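Local coordinates for regulatory protein E2 (Bovine papillomavirus type 1, PDB 2JEX) that plays a role in initiating viral DNA replication with the E1 protein and regulates viral transcription, here represented by its N-terminal transactivation domain, at residues 28-33 against 78-83; 72-77 against 97-102. The protein carries 1 engineered substitution. All coordinates share one frame; numbering follows the deposited sequence.

Overall arrangement
From the N terminus, helix 4-21 leads to helix 26-48, which carries 28-33, and then a small hairpin (53-54, 57-58) leads to helix 62-83. Interaction 1 closes this excursion when 78-83, at the end of the third helix, returns to 28-33. Just upstream on the same helix, 72-77 takes part in interaction 2, which closes the shorter loop to 97-102 at the short helix 99-103. The segments alternate along the chain, so the two closures cross rather than nest. Their centres lie about 8 Å apart, and the indole of W33 bonds the backbone of T97. Interaction 1 binds two helices of the bundle together, and interaction 2 fastens to them the connection leading into the large antiparallel sheet.

Interaction 1: 28-33 against 78-83; sequences DHILYW and SLQELS
H29 and I30 of helix 26-48 meet L79 of helix 62-83 in the antiparallel helical bundle at the N-terminal end of the transactivation domain. The two segments run 163° apart in direction, with axes 9.5 Å from each other at closest approach. H29 adds little with its ring: its carbonyl O lies 4.1 Å from L79 CD1, while NE2 turns elsewhere to bond the carbonyl of W92.

I30 fills the middle, and its beta-branch serves two neighbours at once. CG1 stands beside the backbone N (chi1 -67°) and reaches L79 CB at 3.7 Å, the two chains lying alongside and pointing opposite ways. CG2, on the other branch, touches Q80 CG at 3.8 Å, with Q80 running roughly perpendicular to it. Q80 suits this margin because its methylenes pack against isoleucine while its amide O bonds the side-chain NE2 of Q76. At the far end, I30 CD1 comes to 3.8 Å from S83 OG. That small hydroxyl is held by a 2.7 Å hydrogen bond from S83 OG to Q80 O, arriving from above the carbonyl plane, so a polar serine can border an apolar tip.

One turn after I30, W33 supplies a broad indole. Y32 CE2 lies over one face of it, and NE1 is satisfied by the carbonyl of T97. Leucine suits the place beside this ring because its CB can lie against I30 while its branched end serves the indole: L79 crosses it at a slant, placing CD1 3.4 Å from W33 CD1.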
# COMPACT_ATOMS: atom_id res chain seq x y z
N ASP A 28 11.16 -13.51 -0.66
CA ASP A 28 11.41 -13.17 0.73
C ASP A 28 10.23 -12.43 1.37
O ASP A 28 9.98 -12.57 2.57
CB ASP A 28 12.68 -12.34 0.85
CG ASP A 28 13.93 -13.15 0.60
OD1 ASP A 28 14.76 -12.73 -0.23
OD2 ASP A 28 14.08 -14.22 1.24
N HIS A 29 9.51 -11.65 0.57
CA HIS A 29 8.36 -10.90 1.06
C HIS A 29 7.12 -11.77 1.19
O HIS A 29 6.34 -11.61 2.12
CB HIS A 29 8.12 -9.67 0.18
CG HIS A 29 9.31 -8.77 0.07
ND1 HIS A 29 10.07 -8.42 1.17
CD2 HIS A 29 9.90 -8.18 -1.00
CE1 HIS A 29 11.07 -7.65 0.78
NE2 HIS A 29 10.98 -7.48 -0.53
N ILE A 30 6.94 -12.69 0.25
CA ILE A 30 5.96 -13.75 0.40
C ILE A 30 6.18 -14.47 1.73
O ILE A 30 5.24 -14.64 2.51
CB ILE A 30 6.01 -14.75 -0.80
CG1 ILE A 30 5.55 -14.04 -2.08
CG2 ILE A 30 5.17 -16.02 -0.49
CD1 ILE A 30 5.72 -14.82 -3.37
N LEU A 31 7.44 -14.84 1.99
CA LEU A 31 7.86 -15.50 3.22
C LEU A 31 7.58 -14.68 4.47
O LEU A 31 7.10 -15.22 5.46
CB LEU A 31 9.36 -15.82 3.16
CG LEU A 31 9.88 -17.24 2.93
CD1 LEU A 31 8.87 -18.18 2.28
CD2 LEU A 31 11.18 -17.17 2.13
N TYR A 32 7.88 -13.39 4.40
CA TYR A 32 7.62 -12.45 5.49
C TYR A 32 6.13 -12.37 5.83
O TYR A 32 5.77 -12.39 7.00
CB TYR A 32 8.18 -11.05 5.16
CG TYR A 32 7.68 -9.94 6.07
CD1 TYR A 32 8.32 -9.67 7.28
CD2 TYR A 32 6.56 -9.18 5.73
CE1 TYR A 32 7.86 -8.66 8.13
CE2 TYR A 32 6.09 -8.17 6.57
CZ TYR A 32 6.74 -7.92 7.76
OH TYR A 32 6.26 -6.93 8.58
N TRP A 33 5.28 -12.28 4.81
CA TRP A 33 3.84 -12.15 5.07
C TRP A 33 3.19 -13.43 5.55
O TRP A 33 2.22 -13.39 6.30
CB TRP A 33 3.09 -11.57 3.87
CG TRP A 33 3.29 -10.11 3.78
CD1 TRP A 33 4.05 -9.44 2.86
CD2 TRP A 33 2.76 -9.12 4.67
NE1 TRP A 33 4.02 -8.08 3.12
CE2 TRP A 33 3.24 -7.86 4.22
CE3 TRP A 33 1.93 -9.16 5.80
CZ2 TRP A 33 2.91 -6.65 4.86
CZ3 TRP A 33 1.59 -7.96 6.43
CH2 TRP A 33 2.09 -6.73 5.96
N SER A 78 -1.84 -12.38 -2.61
CA SER A 78 -1.64 -11.37 -3.65
C SER A 78 -0.23 -11.43 -4.21
O SER A 78 -0.04 -11.47 -5.43
CB SER A 78 -1.93 -9.96 -3.14
OG SER A 78 -3.33 -9.76 -2.98
N LEU A 79 0.75 -11.47 -3.31
CA LEU A 79 2.15 -11.55 -3.72
C LEU A 79 2.48 -12.85 -4.42
O LEU A 79 3.28 -12.85 -5.36
CB LEU A 79 3.09 -11.31 -2.53
CG LEU A 79 3.01 -9.94 -1.85
CD1 LEU A 79 3.77 -9.94 -0.54
CD2 LEU A 79 3.50 -8.79 -2.77
N GLN A 80 1.87 -13.95 -3.98
CA GLN A 80 2.08 -15.26 -4.60
C GLN A 80 1.57 -15.25 -6.04
O GLN A 80 2.20 -15.85 -6.93
CB GLN A 80 1.40 -16.37 -3.81
CG GLN A 80 2.10 -16.78 -2.52
CD GLN A 80 1.36 -17.90 -1.78
OE1 GLN A 80 1.77 -18.31 -0.68
NE2 GLN A 80 0.28 -18.38 -2.37
N GLU A 81 0.45 -14.58 -6.27
CA GLU A 81 -0.08 -14.38 -7.61
C GLU A 81 0.88 -13.55 -8.46
O GLU A 81 1.18 -13.91 -9.60
CB GLU A 81 -1.46 -13.74 -7.58
CG GLU A 81 -2.54 -14.62 -6.97
CD GLU A 81 -3.93 -14.04 -7.15
OE1 GLU A 81 -4.92 -14.77 -6.92
OE2 GLU A 81 -4.04 -12.85 -7.52
N LEU A 82 1.36 -12.44 -7.90
CA LEU A 82 2.33 -11.56 -8.56
C LEU A 82 3.57 -12.25 -9.10
O LEU A 82 3.97 -12.00 -10.23
CB LEU A 82 2.78 -10.45 -7.61
CG LEU A 82 2.39 -9.02 -7.93
CD1 LEU A 82 2.75 -8.12 -6.75
CD2 LEU A 82 3.03 -8.51 -9.22
N SER A 83 4.17 -13.11 -8.29
CA SER A 83 5.39 -13.84 -8.63
C SER A 83 5.21 -14.75 -9.84
O SER A 83 6.17 -15.05 -10.55
CB SER A 83 5.88 -14.65 -7.45
OG SER A 83 4.89 -15.58 -7.05

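Interaction 2: 72-77 against 97-102; sequences AIEMQL and TSWDRY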
# COMPACT_ATOMS: atom_id res chain seq x y z
N ALA A 72 -2.41 -10.06 6.35
CA ALA A 72 -1.27 -10.87 5.96
C ALA A 72 -1.67 -11.97 4.98
O ALA A 72 -0.92 -12.26 4.05
CB ALA A 72 -0.59 -11.44 7.19
N ILE A 73 -2.83 -12.58 5.17
CA ILE A 73 -3.39 -13.53 4.20
C ILE A 73 -3.48 -12.85 2.82
O ILE A 73 -2.96 -13.37 1.82
CB ILE A 73 -4.78 -14.07 4.66
CG1 ILE A 73 -4.61 -15.05 5.83
CG2 ILE A 73 -5.53 -14.75 3.52
CD1 ILE A 73 -5.89 -15.32 6.67
N GLU A 74 -4.12 -11.67 2.79
CA GLU A 74 -4.30 -10.88 1.58
C GLU A 74 -2.99 -10.52 0.88
O GLU A 74 -2.90 -10.57 -0.36
CB GLU A 74 -5.10 -9.61 1.87
CG GLU A 74 -5.34 -8.77 0.64
CD GLU A 74 -6.37 -7.69 0.84
OE1 GLU A 74 -6.86 -7.52 1.98
OE2 GLU A 74 -6.70 -7.00 -0.16
N MET A 75 -1.99 -10.14 1.68
CA MET A 75 -0.67 -9.82 1.16
C MET A 75 0.01 -11.07 0.60
O MET A 75 0.48 -11.08 -0.53
CB MET A 75 0.21 -9.14 2.22
CG MET A 75 -0.27 -7.76 2.66
SD MET A 75 -0.47 -6.52 1.34
CE MET A 75 1.20 -5.84 1.27
N GLN A 76 0.03 -12.14 1.40
CA GLN A 76 0.62 -13.41 0.98
C GLN A 76 0.09 -13.92 -0.36
O GLN A 76 0.87 -14.17 -1.28
CB GLN A 76 0.40 -14.48 2.05
CG GLN A 76 0.95 -15.83 1.63
CD GLN A 76 0.53 -16.96 2.55
OE1 GLN A 76 0.11 -16.75 3.68
NE2 GLN A 76 0.69 -18.19 2.07
N LEU A 77 -1.23 -14.08 -0.44
CA LEU A 77 -1.90 -14.60 -1.64
C LEU A 77 -1.71 -13.68 -2.84
O LEU A 77 -1.44 -14.16 -3.94
CB LEU A 77 -3.39 -14.85 -1.39
CG LEU A 77 -3.74 -15.82 -0.25
CD1 LEU A 77 -5.24 -16.05 -0.14
CD2 LEU A 77 -2.99 -17.16 -0.39
N THR A 97 6.17 -3.74 -0.73
CA THR A 97 5.27 -4.83 -0.41
C THR A 97 4.70 -4.70 1.01
O THR A 97 4.36 -5.70 1.66
CB THR A 97 5.98 -6.19 -0.59
OG1 THR A 97 7.23 -6.16 0.11
CG2 THR A 97 6.26 -6.45 -2.06
N SER A 98 4.61 -3.46 1.49
CA SER A 98 4.03 -3.17 2.80
C SER A 98 2.53 -2.85 2.69
O SER A 98 2.05 -2.40 1.65
CB SER A 98 4.79 -2.04 3.51
OG SER A 98 4.64 -0.81 2.82
N TRP A 99 1.81 -3.12 3.77
CA TRP A 99 0.36 -2.92 3.83
C TRP A 99 -0.06 -1.47 3.60
O TRP A 99 -1.04 -1.21 2.86
CB TRP A 99 -0.18 -3.42 5.17
CG TRP A 99 -1.65 -3.20 5.33
CD1 TRP A 99 -2.26 -2.14 5.99
CD2 TRP A 99 -2.72 -4.07 4.79
NE1 TRP A 99 -3.64 -2.29 5.92
CE2 TRP A 99 -3.95 -3.47 5.19
CE3 TRP A 99 -2.75 -5.32 4.03
CZ2 TRP A 99 -5.21 -4.06 4.85
CZ3 TRP A 99 -4.01 -5.89 3.72
CH2 TRP A 99 -5.22 -5.27 4.13
N ASP A 100 0.69 -0.53 4.18
CA ASP A 100 0.42 0.90 4.00
C ASP A 100 0.61 1.33 2.55
O ASP A 100 -0.17 2.14 2.04
CB ASP A 100 1.32 1.76 4.91
CG ASP A 100 0.95 1.65 6.38
OD1 ASP A 100 -0.22 1.29 6.69
OD2 ASP A 100 1.83 1.92 7.24
N ARG A 101 1.63 0.80 1.88
CA ARG A 101 1.81 1.11 0.47
C ARG A 101 0.60 0.57 -0.32
O ARG A 101 0.04 1.27 -1.16
CB ARG A 101 3.12 0.52 -0.05
CG ARG A 101 3.43 0.82 -1.53
CD ARG A 101 3.96 2.22 -1.75
NE ARG A 101 5.25 2.44 -1.10
CZ ARG A 101 6.44 2.26 -1.68
NH1 ARG A 101 6.53 1.86 -2.94
NH2 ARG A 101 7.54 2.49 -0.98
N TYR A 102 0.21 -0.67 -0.01
CA TYR A 102 -0.89 -1.36 -0.68
C TYR A 102 -2.21 -0.63 -0.49
O TYR A 102 -3.09 -0.65 -1.36
CB TYR A 102 -0.98 -2.78 -0.10
CG TYR A 102 -2.06 -3.68 -0.68
CD1 TYR A 102 -2.00 -4.10 -2.02
CD2 TYR A 102 -3.10 -4.14 0.11
CE1 TYR A 102 -2.98 -4.95 -2.55
CE2 TYR A 102 -4.08 -4.99 -0.41
CZ TYR A 102 -4.02 -5.38 -1.74
OH TYR A 102 -4.99 -6.21 -2.25
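The short helix 99-103 docks against helix 62-83 through Met-aromatic contacts and a tyrosine-carboxylate hydrogen bond, where the N-terminal bundle gives way to the sheet. M75 reaches across with a chain bent at both chi2 (-56°) and chi3, which brings the sulfur to where it meets both aromatic side chains. SD sits over a face of Y102, 4.1 Å from the ring centroid, in a Met-aromatic contact. It also makes a second contact, oblique to the W99 ring, where SD is 3.7 Å from CE3. M75 CG meets the same CE3 at the rim of the indole. The terminal methyl turns away from the rings to the backbone oxygens of T97 and S98, CE lying 3.2 Å from T97 O. An unbranched side chain, adaptable in shape, suits such a winding course.

E74 works at the ring edges. Extended, with CG anti to the backbone N (chi1 -179°), it carries its carboxylate out to Y102, whose OH donates a 2.8 Å hydrogen bond to OE2. The donor meets the anti side of that oxygen, somewhat out of the carboxylate plane. The carboxylate stands nearly perpendicular to both rings. Its other oxygen, OE1, lies in the plane of the indole at its edge, 3.5 Å from W99 CH2, where the partly positive ring hydrogens probably suit a carboxylate oxygen. A salt bridge from R108 to OE2 adds a second partner and probably stabilises the negative charge.

S98 occupies the N-cap position; its hydroxyl bonds the carbonyl of L95, and its own carbonyl receives the amide of Y102. Around this junction, W33 of helix 26-48 packs on M75, Q71 of helix 62-83 touches W99, and R101 bonds the carbonyl of K111 at the start of strand 110-120.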